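Local structure of ML032222a iGluR (Mnemiopsis leidyi, 4YKI) at residues S143-E147 with I186-V191; H9-S14 with D83-A89. The protein forms a subunit of a ctenophore ionotropic glutamate receptor, a glycine-activated ion channel, whose ligand-binding domain holds glycine. All blocks are in the same frame, centred on the assembly; numbering follows the deposited sequence.

Contact 1 (S143-E147 with I186-V191). With GLY (glycine), chain E.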
loop_
_atom_site.group_PDB
_atom_site.type_symbol
_atom_site.label_atom_id
_atom_site.label_comp_id
_atom_site.label_asym_id
_atom_site.label_seq_id
_atom_site.Cartn_x
_atom_site.Cartn_y
_atom_site.Cartn_z
ATOM N N SER B 143 -3.425 -23.231 3.659
ATOM C CA SER B 143 -3.303 -22.692 2.296
ATOM C C SER B 143 -3.885 -21.288 2.163
ATOM O O SER B 143 -4.599 -20.963 1.209
ATOM C CB SER B 143 -3.928 -23.650 1.287
ATOM O OG SER B 143 -3.220 -24.884 1.272
ATOM N N ARG B 144 -3.530 -20.436 3.113
ATOM C CA ARG B 144 -3.961 -19.045 3.154
ATOM C C ARG B 144 -2.738 -18.240 3.613
ATOM O O ARG B 144 -1.798 -18.798 4.192
ATOM C CB ARG B 144 -5.144 -18.927 4.127
ATOM C CG ARG B 144 -5.833 -17.582 4.245
ATOM C CD ARG B 144 -6.831 -17.609 5.390
ATOM N NE ARG B 144 -7.343 -16.291 5.780
ATOM C CZ ARG B 144 -8.317 -15.622 5.172
ATOM N NH1 ARG B 144 -8.905 -16.105 4.092
ATOM N NH2 ARG B 144 -8.690 -14.436 5.647
ATOM N N HIS B 145 -2.770 -16.933 3.393
ATOM C CA HIS B 145 -1.615 -16.062 3.612
ATOM C C HIS B 145 -1.008 -16.101 5.020
ATOM O O HIS B 145 0.198 -16.178 5.126
ATOM C CB HIS B 145 -2.011 -14.663 3.166
ATOM C CG HIS B 145 -1.083 -13.588 3.584
ATOM N ND1 HIS B 145 0.095 -13.319 2.924
ATOM C CD2 HIS B 145 -1.198 -12.681 4.581
ATOM C CE1 HIS B 145 0.660 -12.273 3.500
ATOM N NE2 HIS B 145 -0.103 -11.865 4.506
ATOM N N PRO B 146 -1.805 -16.013 6.099
ATOM C CA PRO B 146 -1.150 -16.026 7.412
ATOM C C PRO B 146 -0.276 -17.267 7.624
ATOM O O PRO B 146 0.850 -17.149 8.095
ATOM C CB PRO B 146 -2.331 -15.940 8.394
ATOM C CG PRO B 146 -3.400 -15.201 7.613
ATOM C CD PRO B 146 -3.254 -15.755 6.216
ATOM N N GLU B 147 -0.780 -18.445 7.271
ATOM C CA GLU B 147 0.008 -19.675 7.345
ATOM C C GLU B 147 1.325 -19.526 6.578
ATOM O O GLU B 147 2.381 -19.891 7.076
ATOM C CB GLU B 147 -0.799 -20.836 6.782
ATOM C CG GLU B 147 -0.073 -22.172 6.874
ATOM C CD GLU B 147 -0.753 -23.276 6.102
ATOM O OE1 GLU B 147 -0.920 -23.110 4.874
ATOM O OE2 GLU B 147 -1.106 -24.308 6.714
ATOM N N ILE B 186 -5.238 -16.916 14.454
ATOM C CA ILE B 186 -4.276 -15.978 13.894
ATOM C C ILE B 186 -4.629 -15.774 12.429
ATOM O O ILE B 186 -4.571 -16.729 11.649
ATOM C CB ILE B 186 -2.830 -16.536 14.002
ATOM C CG1 ILE B 186 -2.483 -16.888 15.456
ATOM C CG2 ILE B 186 -1.811 -15.541 13.416
ATOM C CD1 ILE B 186 -1.176 -17.670 15.631
ATOM N N ASP B 187 -4.998 -14.555 12.067
ATOM C CA ASP B 187 -5.437 -14.266 10.701
ATOM C C ASP B 187 -5.110 -12.812 10.344
ATOM O O ASP B 187 -4.027 -12.339 10.687
ATOM C CB ASP B 187 -6.917 -14.633 10.480
ATOM C CG ASP B 187 -7.235 -14.827 9.004
ATOM O OD1 ASP B 187 -6.856 -15.898 8.455
ATOM O OD2 ASP B 187 -7.804 -13.897 8.395
ATOM N N GLU B 188 -6.022 -12.124 9.648
ATOM C CA GLU B 188 -5.737 -10.826 9.039
ATOM C C GLU B 188 -6.616 -9.747 9.659
ATOM O O GLU B 188 -7.815 -9.921 9.812
ATOM C CB GLU B 188 -5.940 -10.899 7.515
ATOM C CG GLU B 188 -5.095 -11.973 6.855
ATOM C CD GLU B 188 -5.290 -12.078 5.355
ATOM O OE1 GLU B 188 -6.322 -11.591 4.832
ATOM O OE2 GLU B 188 -4.414 -12.713 4.706
ATOM N N GLY B 189 -6.001 -8.612 9.965
ATOM C CA GLY B 189 -6.670 -7.534 10.662
ATOM C C GLY B 189 -8.042 -7.138 10.126
ATOM O O GLY B 189 -9.015 -7.116 10.870
ATOM N N PRO B 190 -8.151 -6.790 8.846
ATOM C CA PRO B 190 -9.439 -6.264 8.371
ATOM C C PRO B 190 -10.550 -7.314 8.378
ATOM O O PRO B 190 -11.715 -7.018 8.647
ATOM C CB PRO B 190 -9.111 -5.796 6.947
ATOM C CG PRO B 190 -7.620 -5.506 6.994
ATOM C CD PRO B 190 -7.065 -6.564 7.880
ATOM N N VAL B 191 -10.187 -8.564 8.095
ATOM C CA VAL B 191 -11.135 -9.662 8.078
ATOM C C VAL B 191 -11.667 -9.915 9.482
ATOM O O VAL B 191 -12.869 -10.102 9.692
ATOM C CB VAL B 191 -10.469 -10.935 7.495
ATOM C CG1 VAL B 191 -11.359 -12.158 7.622
ATOM C CG2 VAL B 191 -10.096 -10.703 6.028
HETATM N N GLY E . -6.732 -12.818 2.428
HETATM C CA GLY E . -6.291 -14.229 2.524
HETATM C C GLY E . -5.222 -14.605 1.526
HETATM O O GLY E . -4.727 -15.749 1.617
HETATM O OXT GLY E . -4.886 -13.785 0.645
#
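Arg144 lays the face of its guanidinium against CA of the bound glycine and brings the edge against the carboxylate of Asp187, in the ligand pocket of an iGluR ligand-binding domain of the periplasmic-binding-protein type. With CG anti to the backbone N (chi1 -175°), the chain runs out toward strand 183-188 and grips Asp187 side-on. Arg144 NE meets Asp187 OD1 at 2.7 Å and Arg144 NH2 meets Asp187 OD2 at 2.9 Å; each oxygen offers its syn lone pair, and the two planes lie only 23° apart. This pair of bonds to one carboxylate should fix the rotation of the guanidinium, with the ligand CA 3.5 Å above its plane, over the centre. NH1 turns to a further acid, Glu17. Glu188, at the N-cap of helix 189-195, sends its extended chain to the ligand amine, so that OE1 takes a hydrogen bond from glycine N at 2.7 Å; Tyr214 and Ser93 hold its two oxygens from outside. Its link to Arg144 is a long one of charges alone. Pro146 touches both acids, its CG 3.6 Å from Asp187 OD1. At the start of helix 145-152, the backbone N of His145 donates to glycine O at 2.9 Å.

Contact 2 (H9-S14 with D83-A89)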
loop_
_atom_site.group_PDB
_atom_site.type_symbol
_atom_site.label_atom_id
_atom_site.label_comp_id
_atom_site.label_asym_id
_atom_site.label_seq_id
_atom_site.Cartn_x
_atom_site.Cartn_y
_atom_site.Cartn_z
ATOM N N HIS B 9 -13.795 -10.907 -22.302
ATOM C CA HIS B 9 -14.559 -11.581 -21.257
ATOM C C HIS B 9 -13.573 -12.153 -20.252
ATOM O O HIS B 9 -12.860 -13.105 -20.554
ATOM C CB HIS B 9 -15.424 -12.710 -21.818
ATOM C CG HIS B 9 -16.251 -13.385 -20.769
ATOM N ND1 HIS B 9 -17.337 -12.773 -20.176
ATOM C CD2 HIS B 9 -16.106 -14.585 -20.156
ATOM C CE1 HIS B 9 -17.842 -13.584 -19.264
ATOM N NE2 HIS B 9 -17.108 -14.686 -19.226
ATOM N N LEU B 10 -13.525 -11.558 -19.070
ATOM C CA LEU B 10 -12.615 -11.977 -18.030
ATOM C C LEU B 10 -13.228 -13.032 -17.114
ATOM O O LEU B 10 -14.365 -12.917 -16.695
ATOM C CB LEU B 10 -12.156 -10.779 -17.194
ATOM C CG LEU B 10 -11.392 -9.650 -17.896
ATOM C CD1 LEU B 10 -10.894 -8.625 -16.873
ATOM C CD2 LEU B 10 -10.237 -10.209 -18.742
ATOM N N ARG B 11 -12.432 -14.040 -16.790
ATOM C CA ARG B 11 -12.753 -15.011 -15.768
ATOM C C ARG B 11 -12.030 -14.568 -14.509
ATOM O O ARG B 11 -10.803 -14.450 -14.512
ATOM C CB ARG B 11 -12.321 -16.417 -16.202
ATOM C CG ARG B 11 -13.028 -16.967 -17.468
ATOM C CD ARG B 11 -12.378 -16.586 -18.826
ATOM N NE ARG B 11 -10.938 -16.666 -18.717
ATOM C CZ ARG B 11 -10.211 -17.773 -18.729
ATOM N NH1 ARG B 11 -10.757 -18.947 -19.024
ATOM N NH2 ARG B 11 -8.911 -17.678 -18.461
ATOM N N LEU B 12 -12.784 -14.298 -13.461
ATOM C CA LEU B 12 -12.236 -13.710 -12.236
ATOM C C LEU B 12 -12.282 -14.705 -11.097
ATOM O O LEU B 12 -13.353 -15.208 -10.751
ATOM C CB LEU B 12 -13.021 -12.451 -11.849
ATOM C CG LEU B 12 -13.054 -11.360 -12.927
ATOM C CD1 LEU B 12 -13.918 -10.202 -12.432
ATOM C CD2 LEU B 12 -11.651 -10.892 -13.283
ATOM N N GLY B 13 -11.130 -15.027 -10.522
ATOM C CA GLY B 13 -11.093 -15.906 -9.368
ATOM C C GLY B 13 -11.588 -15.188 -8.133
ATOM O O GLY B 13 -11.164 -14.053 -7.864
ATOM N N SER B 14 -12.430 -15.847 -7.357
ATOM C CA SER B 14 -12.897 -15.286 -6.108
ATOM C C SER B 14 -13.513 -16.376 -5.244
ATOM O O SER B 14 -13.770 -17.498 -5.716
ATOM C CB SER B 14 -13.917 -14.148 -6.335
ATOM O OG SER B 14 -13.963 -13.279 -5.212
ATOM N N ASP B 83 -4.670 -20.997 -16.084
ATOM C CA ASP B 83 -5.446 -20.256 -17.080
ATOM C C ASP B 83 -6.939 -20.527 -16.981
ATOM O O ASP B 83 -7.664 -20.329 -17.937
ATOM C CB ASP B 83 -4.934 -20.543 -18.502
ATOM C CG ASP B 83 -5.545 -19.628 -19.569
ATOM O OD1 ASP B 83 -5.641 -18.384 -19.360
ATOM O OD2 ASP B 83 -5.931 -20.163 -20.642
ATOM N N LYS B 84 -7.400 -20.942 -15.810
ATOM C CA LYS B 84 -8.837 -20.981 -15.553
ATOM C C LYS B 84 -9.402 -19.585 -15.298
ATOM O O LYS B 84 -10.592 -19.325 -15.556
ATOM C CB LYS B 84 -9.139 -21.911 -14.380
ATOM C CG LYS B 84 -8.821 -23.365 -14.725
ATOM C CD LYS B 84 -9.148 -24.335 -13.620
ATOM C CE LYS B 84 -8.916 -25.793 -14.053
ATOM N NZ LYS B 84 -8.991 -26.706 -12.891
ATOM N N THR B 85 -8.548 -18.700 -14.793
ATOM C CA THR B 85 -8.916 -17.319 -14.534
ATOM C C THR B 85 -7.847 -16.384 -15.099
ATOM O O THR B 85 -6.715 -16.801 -15.386
ATOM C CB THR B 85 -9.100 -17.066 -13.043
ATOM O OG1 THR B 85 -7.903 -17.488 -12.390
ATOM C CG2 THR B 85 -10.294 -17.828 -12.503
ATOM N N ASP B 86 -8.229 -15.117 -15.253
ATOM C CA ASP B 86 -7.372 -14.046 -15.758
ATOM C C ASP B 86 -6.898 -13.079 -14.680
ATOM O O ASP B 86 -5.916 -12.359 -14.869
ATOM C CB ASP B 86 -8.160 -13.241 -16.772
ATOM C CG ASP B 86 -8.671 -14.090 -17.888
ATOM O OD1 ASP B 86 -7.845 -14.814 -18.451
ATOM O OD2 ASP B 86 -9.877 -14.069 -18.176
ATOM N N MET B 87 -7.632 -13.015 -13.577
ATOM C CA MET B 87 -7.315 -12.130 -12.474
ATOM C C MET B 87 -7.997 -12.690 -11.244
ATOM O O MET B 87 -9.072 -13.256 -11.374
ATOM C CB MET B 87 -7.810 -10.701 -12.786
ATOM C CG MET B 87 -7.498 -9.660 -11.707
ATOM S SD MET B 87 -7.796 -7.943 -12.221
ATOM C CE MET B 87 -9.585 -7.843 -12.125
ATOM N N ILE B 88 -7.361 -12.540 -10.087
ATOM C CA ILE B 88 -7.942 -12.941 -8.809
ATOM C C ILE B 88 -8.489 -11.670 -8.171
ATOM O O ILE B 88 -7.709 -10.759 -7.818
ATOM C CB ILE B 88 -6.922 -13.632 -7.911
ATOM C CG1 ILE B 88 -6.368 -14.903 -8.589
ATOM C CG2 ILE B 88 -7.561 -13.960 -6.566
ATOM C CD1 ILE B 88 -5.185 -15.523 -7.845
ATOM N N ALA B 89 -9.824 -11.582 -8.078
ATOM C CA ALA B 89 -10.526 -10.409 -7.554
ATOM C C ALA B 89 -11.066 -10.723 -6.163
ATOM O O ALA B 89 -12.167 -11.272 -6.013
ATOM C CB ALA B 89 -11.623 -9.997 -8.496
HETATM O O HOH W 1 -10.193 -13.655 -20.924
HETATM O O HOH W 2 -8.979 -20.770 -20.547
#
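Asp86 OD2 is gripped from one face of its carboxylate plane by two nitrogens of a single residue, Arg11 N and Arg11 NE, both at 2.9 Å. A water that also donates to His9 O gives this oxygen a third bond. Here the parallel pairing of strand 9-13 with strand 87-89, at the edge of the three-stranded sheet 52-56, 9-13, 87-89, is prolonged by a side chain. The return bond, Asp86 N to Arg11 O, is almost straight at 178°. Arg11 bends at chi2 and chi3 (87° and 41°), which curls the guanidinium back over the turn: NH2 reaches Asp86 OD1 and, from above the carbonyl plane, Asp83 O, while Lys84 O lies over one face. Asp83 closes the Schellman motif that ends helix 75-81, and Asp83 OD1 adds a salt bridge to Arg11 NH2 at 3.5 Å. A leucine in place of Arg11 would probably leave Asp86 without its countercharge and the helix-end carbonyl of Asp83 without this donor. Further along, Gly13 N donates to Met87 O and Ala89 N to Gly13 O, each at 2.8 Å. Leu12 and Met87 lie side by side on one face of the sheet, Leu12 CD2 3.9 Å from Met87 CE. Ser14 OG donates to Ala89 O. Charge thus ties the turn at the partly exposed end, whereas backbone bonds and apolar contact join the buried strands.

In the fold
An arginine that grips an aspartate side-on appears in both contacts, and the comparison illustrates how surroundings give one pairing different roles. In contact 1 every touching residue is buried, and the arginine of the pair offers a face to the ligand, joining the start of helix 145-152 to the end of strand 183-188. Contact 2 is buried along its strands but exposed at the turn after helix 75-81, where waters join the bonding. It relies on strand pairing, which contact 1 lacks between its segments. Their centres lie 22 Å apart, and the strands they use, 183-188 in one and 9-13 with 87-89 in the other, belong to different sheets. Contact 1 supplies three glycine-pocket residues; in contact 2, strand 87-89 leads toward Asp91, Leu92 and Ser93 of that pocket.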